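PDB 4P0F: serine protease inhibitor 4, isoform B from Drosophila melanogaster, which probably inhibits serine-type and cysteine-type endopeptidases. Local coordinates for residues Ser37-Ala48 / Leu163-Phe171; Leu271-Leu282 / Ala315-Glu326. All blocks are in the same frame, centred on the assembly; numbering follows the deposited sequence.

Interaction 1 of 2, residues Ser37-Ala48 / Leu163-Phe171; sequences SPFSIQTCAAMA and LVLVNAIHF
Asn-167 and Ser-40 make the polar link between helix 38-48 and strand 163-171, whose axes pass 7.6 Å apart at 153°, nearly antiparallel. Ser-40 OG donates to Asn-167 OD1 over 2.8 Å, arriving from the flank of the carbonyl and tilted 19° from its plane. The amide reaches the helix because CG of Asn-167 is anti to the backbone N (chi1 171°). Its other end, ND2, is bonded to OD1 of Asn-95 on the next strand, so both ends of the amide are held and its rotation is fixed. Ser-40 OG has a further hydrogen bond with Thr-335 OG1. With an alanine at Asn-167, Ser-40 OG would probably keep Thr-335 but lose its acceptor in the strand, Asn-95 OD1 would lose the ND2 donor, and a gap would open beneath the helix. At the helix start, Ser-37 serves as N-cap: its OG accepts from Ser-40 N at 3.1 Å and also bonds the carbonyl oxygen of Leu-372.

Van der Waals contacts surround this polar centre. Thr-43 crosses Asn-167 at about a right angle, its CG2 methyl 3.8 Å from ND2, while its hydroxyl is spent on Phe-39 O. Cys-44 SG sits 3.4 Å from the backbone oxygen of Leu-165. Both methyls of Leu-165 lie against Met-47 CB, and CD1 reaches on to Ala-48, 3.6 Å from its N. Toward the helix start, Ile-169 CG2 packs 3.7 Å from Ser-37 OG.

All the touching residues are buried. A helix laid on the central β-sheet A, with a helix serine bonded to a strand asparagine, is characteristic of the shutter region of the serpin fold.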
loop_
_atom_site.group_PDB
_atom_site.type_symbol
_atom_site.label_atom_id
_atom_site.label_comp_id
_atom_site.label_asym_id
_atom_site.label_seq_id
_atom_site.Cartn_x
_atom_site.Cartn_y
_atom_site.Cartn_z
ATOM N N SER A 37 -0.259 1.402 -0.467
ATOM C CA SER A 37 -0.582 -0.002 -0.279
ATOM C C SER A 37 0.404 -0.630 0.688
ATOM O O SER A 37 1.552 -0.903 0.313
ATOM C CB SER A 37 -0.556 -0.763 -1.595
ATOM O OG SER A 37 -0.736 -2.150 -1.364
ATOM N N PRO A 38 -0.026 -0.857 1.934
ATOM C CA PRO A 38 0.906 -1.503 2.870
ATOM C C PRO A 38 1.263 -2.917 2.427
ATOM O O PRO A 38 2.404 -3.364 2.642
ATOM C CB PRO A 38 0.144 -1.491 4.199
ATOM C CG PRO A 38 -1.271 -1.286 3.866
ATOM C CD PRO A 38 -1.310 -0.516 2.577
ATOM N N PHE A 39 0.322 -3.600 1.785
ATOM C CA PHE A 39 0.564 -4.954 1.305
ATOM C C PHE A 39 1.701 -4.969 0.287
ATOM O O PHE A 39 2.558 -5.865 0.304
ATOM C CB PHE A 39 -0.687 -5.558 0.677
ATOM C CG PHE A 39 -0.476 -6.957 0.175
ATOM C CD1 PHE A 39 -0.012 -7.184 -1.107
ATOM C CD2 PHE A 39 -0.695 -8.045 1.001
ATOM C CE1 PHE A 39 0.215 -8.474 -1.561
ATOM C CE2 PHE A 39 -0.473 -9.336 0.547
ATOM C CZ PHE A 39 -0.016 -9.544 -0.742
ATOM N N SER A 40 1.693 -3.993 -0.615
ATOM C CA SER A 40 2.722 -3.887 -1.644
ATOM C C SER A 40 4.097 -3.647 -1.024
ATOM O O SER A 40 5.108 -4.253 -1.432
ATOM C CB SER A 40 2.367 -2.759 -2.620
ATOM O OG SER A 40 3.394 -2.513 -3.552
ATOM N N ILE A 41 4.137 -2.753 -0.046
ATOM C CA ILE A 41 5.381 -2.416 0.622
ATOM C C ILE A 41 5.926 -3.623 1.376
ATOM O O ILE A 41 7.108 -3.951 1.249
ATOM C CB ILE A 41 5.186 -1.216 1.581
ATOM C CG1 ILE A 41 4.814 0.036 0.775
ATOM C CG2 ILE A 41 6.447 -0.954 2.396
ATOM C CD1 ILE A 41 4.259 1.154 1.599
ATOM N N GLN A 42 5.086 -4.280 2.171
ATOM C CA GLN A 42 5.560 -5.419 2.962
ATOM C C GLN A 42 6.032 -6.575 2.070
ATOM O O GLN A 42 7.046 -7.223 2.357
ATOM C CB GLN A 42 4.476 -5.917 3.904
ATOM C CG GLN A 42 5.002 -6.758 5.052
ATOM C CD GLN A 42 3.914 -7.529 5.771
ATOM O OE1 GLN A 42 3.073 -8.174 5.148
ATOM N NE2 GLN A 42 3.930 -7.472 7.101
ATOM N N THR A 43 5.307 -6.816 0.979
ATOM C CA THR A 43 5.637 -7.885 0.049
ATOM C C THR A 43 6.977 -7.615 -0.615
ATOM O O THR A 43 7.834 -8.500 -0.673
ATOM C CB THR A 43 4.539 -8.044 -1.020
ATOM O OG1 THR A 43 3.306 -8.368 -0.371
ATOM C CG2 THR A 43 4.877 -9.159 -1.996
ATOM N N CYS A 44 7.180 -6.390 -1.087
ATOM C CA CYS A 44 8.428 -6.056 -1.775
ATOM C C CYS A 44 9.601 -6.196 -0.816
ATOM O O CYS A 44 10.645 -6.765 -1.157
ATOM C CB CYS A 44 8.386 -4.643 -2.334
ATOM S SG CYS A 44 9.805 -4.289 -3.396
ATOM N N ALA A 45 9.426 -5.690 0.396
ATOM C CA ALA A 45 10.491 -5.739 1.389
ATOM C C ALA A 45 10.757 -7.166 1.871
ATOM O O ALA A 45 11.905 -7.515 2.185
ATOM C CB ALA A 45 10.156 -4.839 2.556
ATOM N N ALA A 46 9.714 -7.994 1.936
ATOM C CA ALA A 46 9.886 -9.393 2.316
ATOM C C ALA A 46 10.682 -10.144 1.250
ATOM O O ALA A 46 11.482 -11.018 1.571
ATOM C CB ALA A 46 8.537 -10.069 2.543
ATOM N N MET A 47 10.454 -9.815 -0.019
ATOM C CA MET A 47 11.249 -10.401 -1.095
ATOM C C MET A 47 12.716 -10.061 -0.907
ATOM O O MET A 47 13.589 -10.920 -1.084
ATOM C CB MET A 47 10.757 -9.926 -2.472
ATOM C CG MET A 47 9.438 -10.577 -2.896
ATOM S SD MET A 47 8.985 -10.286 -4.617
ATOM C CE MET A 47 8.575 -8.562 -4.555
ATOM N N ALA A 48 13.001 -8.816 -0.550
ATOM C CA ALA A 48 14.388 -8.425 -0.320
ATOM C C ALA A 48 14.948 -9.187 0.869
ATOM O O ALA A 48 16.104 -9.620 0.839
ATOM C CB ALA A 48 14.501 -6.932 -0.100
ATOM N N LEU A 163 20.011 -5.178 -8.777
ATOM C CA LEU A 163 18.667 -5.635 -9.059
ATOM C C LEU A 163 17.630 -4.672 -8.543
ATOM O O LEU A 163 17.908 -3.855 -7.677
ATOM C CB LEU A 163 18.437 -7.026 -8.476
ATOM C CG LEU A 163 18.678 -7.184 -6.984
ATOM C CD1 LEU A 163 17.389 -6.969 -6.186
ATOM C CD2 LEU A 163 19.248 -8.552 -6.722
ATOM N N VAL A 164 16.441 -4.762 -9.127
ATOM C CA VAL A 164 15.284 -4.018 -8.652
ATOM C C VAL A 164 14.160 -5.005 -8.434
ATOM O O VAL A 164 13.802 -5.752 -9.342
ATOM C CB VAL A 164 14.837 -2.930 -9.642
ATOM C CG1 VAL A 164 13.578 -2.208 -9.132
ATOM C CG2 VAL A 164 15.950 -1.935 -9.871
ATOM N N LEU A 165 13.632 -5.010 -7.216
ATOM C CA LEU A 165 12.489 -5.832 -6.849
ATOM C C LEU A 165 11.244 -4.982 -6.929
ATOM O O LEU A 165 11.243 -3.872 -6.411
ATOM C CB LEU A 165 12.647 -6.390 -5.432
ATOM C CG LEU A 165 13.560 -7.604 -5.297
ATOM C CD1 LEU A 165 13.949 -7.826 -3.860
ATOM C CD2 LEU A 165 12.852 -8.836 -5.836
ATOM N N VAL A 166 10.205 -5.492 -7.587
ATOM C CA VAL A 166 8.977 -4.729 -7.747
ATOM C C VAL A 166 7.749 -5.547 -7.397
ATOM O O VAL A 166 7.622 -6.706 -7.776
ATOM C CB VAL A 166 8.823 -4.188 -9.182
ATOM C CG1 VAL A 166 7.645 -3.240 -9.258
ATOM C CG2 VAL A 166 10.097 -3.470 -9.608
ATOM N N ASN A 167 6.855 -4.916 -6.641
ATOM C CA ASN A 167 5.505 -5.408 -6.455
ATOM C C ASN A 167 4.531 -4.395 -7.014
ATOM O O ASN A 167 4.676 -3.209 -6.758
ATOM C CB ASN A 167 5.175 -5.642 -4.983
ATOM C CG ASN A 167 3.708 -5.938 -4.782
ATOM O OD1 ASN A 167 2.883 -5.023 -4.581
ATOM N ND2 ASN A 167 3.358 -7.211 -4.877
ATOM N N ALA A 168 3.535 -4.869 -7.756
ATOM C CA ALA A 168 2.464 -4.007 -8.249
ATOM C C ALA A 168 1.128 -4.597 -7.833
ATOM O O ALA A 168 0.988 -5.812 -7.735
ATOM C CB ALA A 168 2.540 -3.854 -9.757
ATOM N N ILE A 169 0.160 -3.729 -7.559
ATOM C CA ILE A 169 -1.174 -4.168 -7.168
ATOM C C ILE A 169 -2.219 -3.289 -7.849
ATOM O O ILE A 169 -2.045 -2.078 -7.978
ATOM C CB ILE A 169 -1.332 -4.143 -5.619
ATOM C CG1 ILE A 169 -2.748 -4.543 -5.190
ATOM C CG2 ILE A 169 -0.954 -2.778 -5.054
ATOM C CD1 ILE A 169 -2.844 -4.894 -3.698
ATOM N N HIS A 170 -3.280 -3.927 -8.332
ATOM C CA HIS A 170 -4.372 -3.216 -8.988
ATOM C C HIS A 170 -5.702 -3.730 -8.496
ATOM O O HIS A 170 -5.929 -4.934 -8.432
ATOM C CB HIS A 170 -4.294 -3.366 -10.499
ATOM C CG HIS A 170 -5.405 -2.667 -11.224
ATOM N ND1 HIS A 170 -6.505 -3.334 -11.712
ATOM C CD2 HIS A 170 -5.594 -1.357 -11.509
ATOM C CE1 HIS A 170 -7.327 -2.463 -12.281
ATOM N NE2 HIS A 170 -6.796 -1.260 -12.174
ATOM N N PHE A 171 -6.581 -2.790 -8.172
ATOM C CA PHE A 171 -7.924 -3.088 -7.695
ATOM C C PHE A 171 -8.945 -2.306 -8.497
ATOM O O PHE A 171 -8.792 -1.104 -8.703
ATOM C CB PHE A 171 -8.047 -2.749 -6.219
ATOM C CG PHE A 171 -9.454 -2.787 -5.705
ATOM C CD1 PHE A 171 -10.104 -3.988 -5.508
ATOM C CD2 PHE A 171 -10.122 -1.611 -5.419
ATOM C CE1 PHE A 171 -11.409 -4.018 -5.032
ATOM C CE2 PHE A 171 -11.427 -1.634 -4.937
ATOM C CZ PHE A 171 -12.064 -2.839 -4.745
#

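Interaction 2 of 2, residues Leu271-Leu282 / Ala315-Glu326; sequences LPRFKAEFQVEL and AIIHKAFIEVNE
Arg-273 and Glu-326 close one end of this pair of antiparallel strands with a salt bridge. The arginine's CB lies near Val-324 O. CG is anti to the backbone N (chi1 -174°), which carries the chain past Val-324 O, 3.5 Å from CG, and CG also packs on Asn-325 CB. CD comes 3.3 Å from Glu-326 OE1, and a bend at chi3 (68°) then brings NH1 to Glu-326 OE2 at 2.9 Å. That oxygen offers its syn lone pair, close to the guanidinium plane, although the guanidinium and carboxylate planes are turned 44° from each other. Glu-326 OE2 is also bonded to Thr-184 OG1, so two donor groups grip it.

Strands 274-281 and 315-324 are neighbours in β-sheet A of the serpin fold. Ala-276 with Ile-322, Phe-278 with Ala-320 and Val-280 with His-318 form hydrogen-bonded pairs, and their side chains face the buried side of the sheet. On that side Val-324 CG2 rests 3.7 Å from Phe-274 CE1, with an off-centre CH-pi contact from Val-324 CB to the ring.

The other side is more exposed. Glu-277 and Phe-321 lie side by side, Glu-277 CG meeting the edge of the ring 3.6 Å from CD2. Gln-279 and Lys-319 also run alongside each other, but Lys-319 NZ is bonded to the backbone oxygens of Lys-149 and Asp-150. At the far end Glu-281 bends at chi2, and its OE2, besides bonding Ser-283 OG, accepts from Ile-316 N at 2.8 Å on the anti side, in a nearly straight bond.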
loop_
_atom_site.group_PDB
_atom_site.type_symbol
_atom_site.label_atom_id
_atom_site.label_comp_id
_atom_site.label_asym_id
_atom_site.label_seq_id
_atom_site.Cartn_x
_atom_site.Cartn_y
_atom_site.Cartn_z
ATOM N N LEU A 271 -20.660 10.865 0.731
ATOM C CA LEU A 271 -19.244 10.584 0.506
ATOM C C LEU A 271 -18.738 11.410 -0.665
ATOM O O LEU A 271 -19.393 11.452 -1.697
ATOM C CB LEU A 271 -19.040 9.097 0.219
ATOM C CG LEU A 271 -17.604 8.602 0.080
ATOM C CD1 LEU A 271 -16.896 8.689 1.424
ATOM C CD2 LEU A 271 -17.616 7.179 -0.420
ATOM N N PRO A 272 -17.576 12.065 -0.519
ATOM C CA PRO A 272 -17.059 12.804 -1.679
ATOM C C PRO A 272 -16.662 11.881 -2.820
ATOM O O PRO A 272 -16.167 10.776 -2.590
ATOM C CB PRO A 272 -15.819 13.530 -1.131
ATOM C CG PRO A 272 -15.903 13.417 0.365
ATOM C CD PRO A 272 -16.691 12.183 0.653
ATOM N N ARG A 273 -16.899 12.344 -4.041
ATOM C CA ARG A 273 -16.341 11.735 -5.229
ATOM C C ARG A 273 -14.923 12.293 -5.362
ATOM O O ARG A 273 -14.747 13.458 -5.719
ATOM C CB ARG A 273 -17.209 12.056 -6.458
ATOM C CG ARG A 273 -16.807 11.344 -7.747
ATOM C CD ARG A 273 -17.814 11.615 -8.889
ATOM N NE ARG A 273 -17.772 13.002 -9.325
ATOM C CZ ARG A 273 -18.811 13.706 -9.763
ATOM N NH1 ARG A 273 -20.041 13.184 -9.812
ATOM N NH2 ARG A 273 -18.616 14.959 -10.142
ATOM N N PHE A 274 -13.918 11.484 -5.041
ATOM C CA PHE A 274 -12.557 12.009 -4.943
ATOM C C PHE A 274 -11.524 11.089 -5.552
ATOM O O PHE A 274 -11.778 9.914 -5.807
ATOM C CB PHE A 274 -12.206 12.290 -3.468
ATOM C CG PHE A 274 -11.878 11.056 -2.653
ATOM C CD1 PHE A 274 -12.873 10.339 -2.012
ATOM C CD2 PHE A 274 -10.562 10.642 -2.501
ATOM C CE1 PHE A 274 -12.568 9.216 -1.247
ATOM C CE2 PHE A 274 -10.251 9.520 -1.748
ATOM C CZ PHE A 274 -11.250 8.805 -1.117
ATOM N N LYS A 275 -10.354 11.653 -5.806
ATOM C CA LYS A 275 -9.218 10.861 -6.252
ATOM C C LYS A 275 -7.989 11.379 -5.533
ATOM O O LYS A 275 -7.961 12.521 -5.074
ATOM C CB LYS A 275 -9.062 10.926 -7.770
ATOM C CG LYS A 275 -8.478 12.207 -8.310
ATOM C CD LYS A 275 -8.382 12.145 -9.834
ATOM C CE LYS A 275 -7.840 13.438 -10.416
ATOM N NZ LYS A 275 -7.985 13.494 -11.900
ATOM N N ALA A 276 -6.982 10.524 -5.401
ATOM C CA ALA A 276 -5.736 10.929 -4.777
ATOM C C ALA A 276 -4.583 10.163 -5.407
ATOM O O ALA A 276 -4.753 9.035 -5.860
ATOM C CB ALA A 276 -5.795 10.699 -3.274
ATOM N N GLU A 277 -3.423 10.808 -5.464
ATOM C CA GLU A 277 -2.199 10.181 -5.951
ATOM C C GLU A 277 -1.101 10.550 -4.975
ATOM O O GLU A 277 -1.055 11.686 -4.505
ATOM C CB GLU A 277 -1.844 10.654 -7.357
ATOM C CG GLU A 277 -3.034 10.870 -8.267
ATOM C CD GLU A 277 -2.627 11.157 -9.701
ATOM O OE1 GLU A 277 -1.480 10.823 -10.075
ATOM O OE2 GLU A 277 -3.453 11.719 -10.451
ATOM N N PHE A 278 -0.206 9.610 -4.680
ATOM C CA PHE A 278 0.815 9.830 -3.675
ATOM C C PHE A 278 2.069 9.075 -4.066
ATOM O O PHE A 278 1.991 7.952 -4.570
ATOM C CB PHE A 278 0.314 9.370 -2.304
ATOM C CG PHE A 278 1.277 9.617 -1.178
ATOM C CD1 PHE A 278 1.481 10.896 -0.688
ATOM C CD2 PHE A 278 1.955 8.569 -0.593
ATOM C CE1 PHE A 278 2.347 11.121 0.351
ATOM C CE2 PHE A 278 2.821 8.795 0.456
ATOM C CZ PHE A 278 3.019 10.063 0.921
ATOM N N GLN A 279 3.213 9.716 -3.874
ATOM C CA GLN A 279 4.489 9.066 -4.132
ATOM C C GLN A 279 5.482 9.463 -3.059
ATOM O O GLN A 279 5.481 10.603 -2.582
ATOM C CB GLN A 279 5.015 9.418 -5.515
ATOM C CG GLN A 279 5.326 10.872 -5.759
ATOM C CD GLN A 279 5.740 11.123 -7.206
ATOM O OE1 GLN A 279 4.915 11.075 -8.120
ATOM N NE2 GLN A 279 7.025 11.366 -7.417
ATOM N N VAL A 280 6.326 8.511 -2.686
ATOM C CA VAL A 280 7.279 8.712 -1.619
ATOM C C VAL A 280 8.439 7.740 -1.752
ATOM O O VAL A 280 8.257 6.606 -2.213
ATOM C CB VAL A 280 6.611 8.531 -0.231
ATOM C CG1 VAL A 280 6.094 7.107 -0.054
ATOM C CG2 VAL A 280 7.562 8.903 0.890
ATOM N N GLU A 281 9.631 8.202 -1.384
ATOM C CA GLU A 281 10.782 7.327 -1.247
ATOM C C GLU A 281 10.808 6.936 0.239
ATOM O O GLU A 281 10.784 7.805 1.117
ATOM C CB GLU A 281 12.076 8.017 -1.717
ATOM C CG GLU A 281 13.242 7.064 -1.991
ATOM C CD GLU A 281 13.871 6.527 -0.731
ATOM O OE1 GLU A 281 13.880 7.256 0.274
ATOM O OE2 GLU A 281 14.370 5.383 -0.746
ATOM N N LEU A 282 10.798 5.634 0.506
ATOM C CA LEU A 282 10.470 5.115 1.841
ATOM C C LEU A 282 11.670 4.862 2.763
ATOM O O LEU A 282 11.494 4.319 3.851
ATOM C CB LEU A 282 9.677 3.813 1.697
ATOM C CG LEU A 282 8.213 3.945 1.271
ATOM C CD1 LEU A 282 7.627 2.592 0.970
ATOM C CD2 LEU A 282 7.395 4.623 2.369
ATOM N N ALA A 315 17.391 2.711 -2.940
ATOM C CA ALA A 315 16.106 3.401 -2.963
ATOM C C ALA A 315 14.948 2.447 -2.748
ATOM O O ALA A 315 14.991 1.295 -3.174
ATOM C CB ALA A 315 15.929 4.140 -4.282
ATOM N N ILE A 316 13.906 2.938 -2.072
ATOM C CA ILE A 316 12.626 2.250 -2.015
ATOM C C ILE A 316 11.582 3.268 -2.431
ATOM O O ILE A 316 11.400 4.262 -1.742
ATOM C CB ILE A 316 12.270 1.713 -0.610
ATOM C CG1 ILE A 316 13.404 0.862 -0.039
ATOM C CG2 ILE A 316 10.960 0.924 -0.676
ATOM C CD1 ILE A 316 13.131 0.324 1.372
ATOM N N ILE A 317 10.941 3.052 -3.577
ATOM C CA ILE A 317 10.000 4.033 -4.111
ATOM C C ILE A 317 8.602 3.435 -4.123
ATOM O O ILE A 317 8.406 2.314 -4.567
ATOM C CB ILE A 317 10.396 4.481 -5.531
ATOM C CG1 ILE A 317 11.774 5.146 -5.505
ATOM C CG2 ILE A 317 9.370 5.448 -6.080
ATOM C CD1 ILE A 317 12.464 5.200 -6.849
ATOM N N HIS A 318 7.634 4.192 -3.618
ATOM C CA HIS A 318 6.258 3.742 -3.596
ATOM C C HIS A 318 5.387 4.788 -4.235
ATOM O O HIS A 318 5.523 5.979 -3.947
ATOM C CB HIS A 318 5.791 3.477 -2.170
ATOM C CG HIS A 318 4.426 2.875 -2.083
ATOM N ND1 HIS A 318 4.169 1.559 -2.400
ATOM C CD2 HIS A 318 3.240 3.406 -1.699
ATOM C CE1 HIS A 318 2.889 1.303 -2.205
ATOM N NE2 HIS A 318 2.301 2.408 -1.785
ATOM N N LYS A 319 4.498 4.334 -5.105
ATOM C CA LYS A 319 3.517 5.218 -5.728
ATOM C C LYS A 319 2.154 4.573 -5.664
ATOM O O LYS A 319 2.032 3.371 -5.861
ATOM C CB LYS A 319 3.886 5.514 -7.178
ATOM C CG LYS A 319 5.104 6.388 -7.359
ATOM C CD LYS A 319 5.105 7.029 -8.759
ATOM C CE LYS A 319 6.401 7.800 -9.021
ATOM N NZ LYS A 319 6.518 8.412 -10.393
ATOM N N ALA A 320 1.126 5.380 -5.407
ATOM C CA ALA A 320 -0.228 4.855 -5.303
ATOM C C ALA A 320 -1.259 5.855 -5.838
ATOM O O ALA A 320 -1.006 7.060 -5.930
ATOM C CB ALA A 320 -0.534 4.480 -3.870
ATOM N N PHE A 321 -2.403 5.303 -6.231
ATOM C CA PHE A 321 -3.491 6.047 -6.858
ATOM C C PHE A 321 -4.810 5.454 -6.403
ATOM O O PHE A 321 -4.919 4.240 -6.265
ATOM C CB PHE A 321 -3.389 5.977 -8.384
ATOM C CG PHE A 321 -4.589 6.536 -9.102
ATOM C CD1 PHE A 321 -5.678 5.730 -9.394
ATOM C CD2 PHE A 321 -4.636 7.866 -9.454
ATOM C CE1 PHE A 321 -6.787 6.248 -10.035
ATOM C CE2 PHE A 321 -5.749 8.390 -10.096
ATOM C CZ PHE A 321 -6.814 7.576 -10.391
ATOM N N ILE A 322 -5.814 6.302 -6.190
ATOM C CA ILE A 322 -7.160 5.820 -5.914
ATOM C C ILE A 322 -8.179 6.805 -6.490
ATOM O O ILE A 322 -7.952 8.013 -6.488
ATOM C CB ILE A 322 -7.396 5.618 -4.394
ATOM C CG1 ILE A 322 -8.763 4.969 -4.140
ATOM C CG2 ILE A 322 -7.282 6.932 -3.644
ATOM C CD1 ILE A 322 -8.891 4.354 -2.730
ATOM N N GLU A 323 -9.268 6.270 -7.030
ATOM C CA GLU A 323 -10.424 7.072 -7.437
ATOM C C GLU A 323 -11.655 6.407 -6.866
ATOM O O GLU A 323 -11.810 5.194 -6.960
ATOM C CB GLU A 323 -10.526 7.196 -8.964
ATOM C CG GLU A 323 -10.905 5.902 -9.689
ATOM C CD GLU A 323 -12.409 5.615 -9.695
ATOM O OE1 GLU A 323 -13.204 6.516 -9.355
ATOM O OE2 GLU A 323 -12.790 4.472 -10.026
ATOM N N VAL A 324 -12.520 7.217 -6.262
ATOM C CA VAL A 324 -13.754 6.758 -5.654
ATOM C C VAL A 324 -14.917 7.525 -6.286
ATOM O O VAL A 324 -14.941 8.750 -6.237
ATOM C CB VAL A 324 -13.741 6.991 -4.137
ATOM C CG1 VAL A 324 -15.080 6.586 -3.497
ATOM C CG2 VAL A 324 -12.591 6.230 -3.508
ATOM N N ASN A 325 -15.861 6.807 -6.887
ATOM C CA ASN A 325 -17.011 7.448 -7.530
ATOM C C ASN A 325 -18.285 6.637 -7.345
ATOM O O ASN A 325 -18.351 5.750 -6.498
ATOM C CB ASN A 325 -16.728 7.691 -9.020
ATOM C CG ASN A 325 -16.599 6.410 -9.827
ATOM O OD1 ASN A 325 -16.864 5.314 -9.344
ATOM N ND2 ASN A 325 -16.182 6.554 -11.086
ATOM N N GLU A 326 -19.312 6.955 -8.125
ATOM C CA GLU A 326 -20.621 6.394 -7.872
ATOM C C GLU A 326 -20.685 4.900 -8.158
ATOM O O GLU A 326 -21.520 4.195 -7.589
ATOM C CB GLU A 326 -21.674 7.128 -8.709
ATOM C CG GLU A 326 -21.966 8.560 -8.256
ATOM C CD GLU A 326 -21.027 9.606 -8.858
ATOM O OE1 GLU A 326 -19.998 9.239 -9.464
ATOM O OE2 GLU A 326 -21.346 10.809 -8.726
#

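How the interactions relate
Interactions 1 and 2 have centres about 16 Å apart, yet they meet directly at the start of helix 38-48. Ser-37 N lies 3.1 Å from His-318 NE2, a probable hydrogen bond, while Ile-41 CG1 packs 3.6 Å from His-318 ND1 and Ile-41 CD1 lies 3.7 Å from Leu-282 CD1. Strand 328-341 pairs with both 161-174 and 311-324, so it lies between the strand of interaction 1 and segment 315-326 of interaction 2, as expected for the inserted reactive-centre loop of a cleaved serpin. Its Thr-335 joins them: OG1 is hydrogen-bonded to Ser-40 OG of interaction 1 and to His-318 ND1 of interaction 2. One polar network thus ties the helix to several strands of the sheet.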